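Local coordinates for protein glucose-6-phosphate isomerase (Chlamydia trachomatis D/UW-3/CX, PDB 6OTU) that catalyses the reversible isomerization of glucose-6-phosphate to fructose-6-phosphate, at residues 167-181 and 280-293. Residues are numbered along the deposited sequence; the frame is centred on the assembly and turned at random.
Sequences MYFAMQGSCPSDKRI and VLGFAFGYEAFIEF
F285 pushes its ring into the turn where helix 162-172 gives way to the loop before strand 180-184, and Y168, M171 and C175 close round it. The Y168 and F285 rings lie nearly parallel, planes at 18°, but are slid so far apart that they barely overlap; CD1 of Y168 meets CZ of F285 at 3.3 Å. M171 adds an off-centre CH-pi contact, its CB 4.2 Å from the F285 ring centroid, while C175 brings its CB to 3.5 Å from CD1 of F285. A284 CB lies over the centre of one face of its neighbour F285 and at the edge of the Y168 ring.

The two methionines also reach F293 of helix 287-303. Extended beyond CG (chi2 176°), M171 carries its CE to 3.3 Å from CD1 of F293, and SD of M167 makes an oblique Met-aromatic contact with the same ring.

Among the aliphatic contacts, L281 CD2 packs 3.6 Å from Y168 N. Toward the strand, K179 CG comes 3.5 Å from F283 CE2 and K179 CE lies over one ring face, before NZ goes on to the carbonyls of R146 and F149. I181 puts CD1 at the edge of the F283 ring and CG2 3.6 Å from CG2 of V280.

Polar contact is sparse: OG of S177 accepts from N of K179 in an ST turn and lies 3.1 Å from O of A284, at best a weak bond.

Segments 280-285 and 167-172 thus run roughly parallel, crossing at -24°, and the fit probably rests mainly on side-chain packing.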
loop_
_atom_site.group_PDB
_atom_site.type_symbol
_atom_site.label_atom_id
_atom_site.label_comp_id
_atom_site.label_asym_id
_atom_site.label_seq_id
_atom_site.Cartn_x
_atom_site.Cartn_y
_atom_site.Cartn_z
ATOM N N MET A 167 -12.178 8.865 -2.349
ATOM C CA MET A 167 -13.033 9.964 -1.921
ATOM C C MET A 167 -14.261 9.451 -1.175
ATOM O O MET A 167 -14.703 10.076 -0.210
ATOM C CB MET A 167 -13.435 10.825 -3.132
ATOM C CG MET A 167 -12.292 11.703 -3.703
ATOM S SD MET A 167 -11.418 12.756 -2.485
ATOM C CE MET A 167 -9.954 11.757 -2.151
ATOM N N TYR A 168 -14.811 8.311 -1.601
ATOM C CA TYR A 168 -15.980 7.757 -0.933
ATOM C C TYR A 168 -15.670 7.431 0.531
ATOM O O TYR A 168 -16.420 7.817 1.439
ATOM C CB TYR A 168 -16.487 6.515 -1.686
ATOM C CG TYR A 168 -17.447 5.713 -0.839
ATOM C CD1 TYR A 168 -18.757 6.131 -0.664
ATOM C CD2 TYR A 168 -17.026 4.584 -0.157
ATOM C CE1 TYR A 168 -19.627 5.430 0.148
ATOM C CE2 TYR A 168 -17.883 3.877 0.656
ATOM C CZ TYR A 168 -19.184 4.303 0.814
ATOM O OH TYR A 168 -20.050 3.590 1.631
ATOM N N PHE A 169 -14.557 6.733 0.787
ATOM C CA PHE A 169 -14.202 6.451 2.176
ATOM C C PHE A 169 -13.780 7.711 2.926
ATOM O O PHE A 169 -13.938 7.777 4.151
ATOM C CB PHE A 169 -13.111 5.383 2.247
ATOM C CG PHE A 169 -13.608 4.016 1.886
ATOM C CD1 PHE A 169 -14.197 3.201 2.842
ATOM C CD2 PHE A 169 -13.539 3.561 0.575
ATOM C CE1 PHE A 169 -14.677 1.945 2.492
ATOM C CE2 PHE A 169 -14.018 2.304 0.229
ATOM C CZ PHE A 169 -14.583 1.502 1.179
ATOM N N ALA A 170 -13.261 8.721 2.227
ATOM C CA ALA A 170 -12.892 9.952 2.924
ATOM C C ALA A 170 -14.120 10.642 3.497
ATOM O O ALA A 170 -14.074 11.206 4.597
ATOM C CB ALA A 170 -12.155 10.900 1.984
ATOM N N MET A 171 -15.222 10.603 2.763
ATOM C CA MET A 171 -16.427 11.317 3.142
ATOM C C MET A 171 -17.382 10.480 3.970
ATOM O O MET A 171 -18.314 11.046 4.563
ATOM C CB MET A 171 -17.162 11.799 1.892
ATOM C CG MET A 171 -16.414 12.825 1.114
ATOM S SD MET A 171 -17.301 13.248 -0.400
ATOM C CE MET A 171 -15.913 13.924 -1.300
ATOM N N GLN A 172 -17.189 9.156 3.989
ATOM C CA GLN A 172 -18.099 8.258 4.692
ATOM C C GLN A 172 -18.333 8.685 6.144
ATOM O O GLN A 172 -19.441 8.536 6.659
ATOM C CB GLN A 172 -17.531 6.845 4.624
ATOM C CG GLN A 172 -18.485 5.727 4.922
ATOM C CD GLN A 172 -17.767 4.376 4.905
ATOM O OE1 GLN A 172 -16.702 4.214 5.516
ATOM N NE2 GLN A 172 -18.338 3.408 4.196
ATOM N N GLY A 173 -17.314 9.246 6.807
ATOM C CA GLY A 173 -17.446 9.606 8.207
ATOM C C GLY A 173 -18.187 10.900 8.463
ATOM O O GLY A 173 -18.627 11.137 9.594
ATOM N N SER A 174 -18.345 11.735 7.438
ATOM C CA SER A 174 -18.983 13.035 7.581
ATOM C C SER A 174 -20.436 13.052 7.134
ATOM O O SER A 174 -21.206 13.866 7.643
ATOM C CB SER A 174 -18.220 14.099 6.777
ATOM O OG SER A 174 -16.829 13.883 6.809
ATOM N N CYS A 175 -20.836 12.196 6.194
ATOM C CA CYS A 175 -22.145 12.332 5.562
ATOM C C CYS A 175 -23.005 11.141 5.930
ATOM O O CYS A 175 -22.634 9.997 5.616
ATOM C CB CYS A 175 -22.007 12.426 4.047
ATOM S SG CYS A 175 -20.820 13.667 3.518
ATOM N N PRO A 176 -24.148 11.361 6.579
ATOM C CA PRO A 176 -25.053 10.244 6.887
ATOM C C PRO A 176 -25.521 9.567 5.607
ATOM O O PRO A 176 -25.845 10.230 4.620
ATOM C CB PRO A 176 -26.219 10.917 7.620
ATOM C CG PRO A 176 -25.791 12.355 7.855
ATOM C CD PRO A 176 -24.753 12.673 6.846
ATOM N N SER A 177 -25.538 8.234 5.627
ATOM C CA SER A 177 -25.879 7.455 4.445
ATOM C C SER A 177 -26.223 6.030 4.864
ATOM O O SER A 177 -25.558 5.461 5.729
ATOM C CB SER A 177 -24.716 7.459 3.435
ATOM O OG SER A 177 -24.769 6.346 2.552
ATOM N N ASP A 178 -27.271 5.469 4.257
ATOM C CA ASP A 178 -27.596 4.049 4.384
ATOM C C ASP A 178 -27.296 3.266 3.104
ATOM O O ASP A 178 -27.661 2.092 3.005
ATOM C CB ASP A 178 -29.067 3.869 4.788
ATOM C CG ASP A 178 -30.047 4.592 3.848
ATOM O OD1 ASP A 178 -29.618 5.425 3.013
ATOM O OD2 ASP A 178 -31.265 4.320 3.950
ATOM N N LYS A 179 -26.642 3.892 2.125
ATOM C CA LYS A 179 -26.288 3.211 0.886
ATOM C C LYS A 179 -25.126 2.261 1.110
ATOM O O LYS A 179 -24.189 2.558 1.858
ATOM C CB LYS A 179 -25.909 4.220 -0.197
ATOM C CG LYS A 179 -26.990 5.238 -0.488
ATOM C CD LYS A 179 -28.349 4.559 -0.650
ATOM C CE LYS A 179 -29.427 5.595 -1.002
ATOM N NZ LYS A 179 -30.790 4.998 -1.169
ATOM N N ARG A 180 -25.188 1.114 0.449
ATOM C CA ARG A 180 -24.083 0.176 0.418
ATOM C C ARG A 180 -23.364 0.302 -0.921
ATOM O O ARG A 180 -24.006 0.296 -1.980
ATOM C CB ARG A 180 -24.587 -1.245 0.635
ATOM C CG ARG A 180 -25.604 -1.380 1.756
ATOM C CD ARG A 180 -26.188 -2.786 1.735
ATOM N NE ARG A 180 -25.242 -3.794 2.216
ATOM C CZ ARG A 180 -25.119 -5.017 1.705
ATOM N NH1 ARG A 180 -25.877 -5.392 0.678
ATOM N NH2 ARG A 180 -24.241 -5.873 2.224
ATOM N N ILE A 181 -22.034 0.417 -0.865
ATOM C CA ILE A 181 -21.218 0.835 -1.999
ATOM C C ILE A 181 -20.095 -0.174 -2.192
ATOM O O ILE A 181 -19.366 -0.492 -1.245
ATOM C CB ILE A 181 -20.653 2.258 -1.800
ATOM C CG1 ILE A 181 -21.771 3.233 -1.393
ATOM C CG2 ILE A 181 -19.931 2.747 -3.045
ATOM C CD1 ILE A 181 -22.781 3.494 -2.480
ATOM N N VAL A 280 -21.122 7.971 -7.993
ATOM C CA VAL A 280 -21.045 7.174 -6.773
ATOM C C VAL A 280 -21.108 8.070 -5.542
ATOM O O VAL A 280 -21.823 7.768 -4.578
ATOM C CB VAL A 280 -19.787 6.281 -6.775
ATOM C CG1 VAL A 280 -18.509 7.106 -6.841
ATOM C CG2 VAL A 280 -19.796 5.369 -5.548
ATOM N N LEU A 281 -20.387 9.194 -5.560
ATOM C CA LEU A 281 -20.419 10.106 -4.422
ATOM C C LEU A 281 -21.804 10.707 -4.254
ATOM O O LEU A 281 -22.337 10.761 -3.140
ATOM C CB LEU A 281 -19.370 11.207 -4.591
ATOM C CG LEU A 281 -17.902 10.753 -4.640
ATOM C CD1 LEU A 281 -16.987 11.932 -4.948
ATOM C CD2 LEU A 281 -17.480 10.067 -3.356
ATOM N N GLY A 282 -22.407 11.165 -5.354
ATOM C CA GLY A 282 -23.745 11.732 -5.266
ATOM C C GLY A 282 -24.778 10.755 -4.731
ATOM O O GLY A 282 -25.633 11.123 -3.922
ATOM N N PHE A 283 -24.705 9.492 -5.160
ATOM C CA PHE A 283 -25.649 8.489 -4.675
ATOM C C PHE A 283 -25.429 8.191 -3.196
ATOM O O PHE A 283 -26.393 8.095 -2.423
ATOM C CB PHE A 283 -25.521 7.216 -5.512
ATOM C CG PHE A 283 -26.390 6.081 -5.048
ATOM C CD1 PHE A 283 -27.697 5.959 -5.494
ATOM C CD2 PHE A 283 -25.892 5.112 -4.185
ATOM C CE1 PHE A 283 -28.499 4.899 -5.073
ATOM C CE2 PHE A 283 -26.686 4.056 -3.769
ATOM C CZ PHE A 283 -27.992 3.949 -4.213
ATOM N N ALA A 284 -24.169 8.027 -2.787
ATOM C CA ALA A 284 -23.874 7.724 -1.392
ATOM C C ALA A 284 -24.372 8.831 -0.477
ATOM O O ALA A 284 -25.146 8.583 0.451
ATOM C CB ALA A 284 -22.368 7.513 -1.198
ATOM N N PHE A 285 -23.955 10.064 -0.741
ATOM C CA PHE A 285 -24.094 11.143 0.221
ATOM C C PHE A 285 -25.032 12.256 -0.215
ATOM O O PHE A 285 -25.187 13.229 0.533
ATOM C CB PHE A 285 -22.709 11.729 0.534
ATOM C CG PHE A 285 -21.643 10.680 0.729
ATOM C CD1 PHE A 285 -21.724 9.781 1.782
ATOM C CD2 PHE A 285 -20.561 10.591 -0.134
ATOM C CE1 PHE A 285 -20.752 8.815 1.964
ATOM C CE2 PHE A 285 -19.582 9.632 0.056
ATOM C CZ PHE A 285 -19.681 8.744 1.107
ATOM N N GLY A 286 -25.653 12.154 -1.389
ATOM C CA GLY A 286 -26.530 13.214 -1.885
ATOM C C GLY A 286 -25.782 14.268 -2.680
ATOM O O GLY A 286 -24.584 14.499 -2.495
ATOM N N TYR A 287 -26.523 14.938 -3.578
ATOM C CA TYR A 287 -25.933 15.885 -4.528
ATOM C C TYR A 287 -25.106 16.970 -3.841
ATOM O O TYR A 287 -23.963 17.238 -4.237
ATOM C CB TYR A 287 -27.039 16.531 -5.362
ATOM C CG TYR A 287 -26.557 17.532 -6.393
ATOM C CD1 TYR A 287 -25.910 17.111 -7.537
ATOM C CD2 TYR A 287 -26.777 18.900 -6.232
ATOM C CE1 TYR A 287 -25.484 18.021 -8.498
ATOM C CE2 TYR A 287 -26.353 19.820 -7.189
ATOM C CZ TYR A 287 -25.703 19.368 -8.322
ATOM O OH TYR A 287 -25.263 20.248 -9.289
ATOM N N GLU A 288 -25.684 17.620 -2.824
ATOM C CA GLU A 288 -25.040 18.763 -2.181
ATOM C C GLU A 288 -23.659 18.408 -1.645
ATOM O O GLU A 288 -22.769 19.263 -1.618
ATOM C CB GLU A 288 -25.930 19.305 -1.055
ATOM N N ALA A 289 -23.455 17.159 -1.220
ATOM C CA ALA A 289 -22.133 16.769 -0.739
ATOM C C ALA A 289 -21.123 16.730 -1.883
ATOM O O ALA A 289 -19.959 17.117 -1.704
ATOM C CB ALA A 289 -22.202 15.418 -0.024
ATOM N N PHE A 290 -21.553 16.286 -3.074
ATOM C CA PHE A 290 -20.647 16.305 -4.225
ATOM C C PHE A 290 -20.281 17.736 -4.625
ATOM O O PHE A 290 -19.133 18.010 -4.994
ATOM C CB PHE A 290 -21.258 15.543 -5.404
ATOM C CG PHE A 290 -20.443 15.621 -6.664
ATOM C CD1 PHE A 290 -19.217 14.979 -6.757
ATOM C CD2 PHE A 290 -20.899 16.335 -7.760
ATOM C CE1 PHE A 290 -18.458 15.049 -7.927
ATOM C CE2 PHE A 290 -20.147 16.406 -8.941
ATOM C CZ PHE A 290 -18.928 15.766 -9.018
ATOM N N ILE A 291 -21.228 18.673 -4.525
ATOM C CA ILE A 291 -20.918 20.066 -4.831
ATOM C C ILE A 291 -19.907 20.637 -3.828
ATOM O O ILE A 291 -18.996 21.393 -4.199
ATOM C CB ILE A 291 -22.218 20.892 -4.878
ATOM C CG1 ILE A 291 -23.117 20.400 -6.021
ATOM C CG2 ILE A 291 -21.912 22.386 -4.997
ATOM C CD1 ILE A 291 -22.403 20.329 -7.337
ATOM N N GLU A 292 -20.057 20.302 -2.541
ATOM C CA GLU A 292 -19.086 20.755 -1.549
ATOM C C GLU A 292 -17.702 20.216 -1.866
ATOM O O GLU A 292 -16.700 20.931 -1.734
ATOM C CB GLU A 292 -19.507 20.323 -0.149
ATOM C CG GLU A 292 -20.796 20.939 0.314
ATOM C CD GLU A 292 -21.182 20.464 1.696
ATOM O OE1 GLU A 292 -22.262 20.876 2.180
ATOM O OE2 GLU A 292 -20.406 19.678 2.293
ATOM N N PHE A 293 -17.635 18.944 -2.271
ATOM C CA PHE A 293 -16.391 18.341 -2.739
ATOM C C PHE A 293 -15.799 19.121 -3.913
ATOM O O PHE A 293 -14.586 19.364 -3.953
ATOM C CB PHE A 293 -16.689 16.886 -3.112
ATOM C CG PHE A 293 -15.632 16.201 -3.938
ATOM C CD1 PHE A 293 -14.377 15.931 -3.414
ATOM C CD2 PHE A 293 -15.934 15.749 -5.214
ATOM C CE1 PHE A 293 -13.412 15.239 -4.160
ATOM C CE2 PHE A 293 -14.989 15.082 -5.974
ATOM C CZ PHE A 293 -13.713 14.819 -5.442
#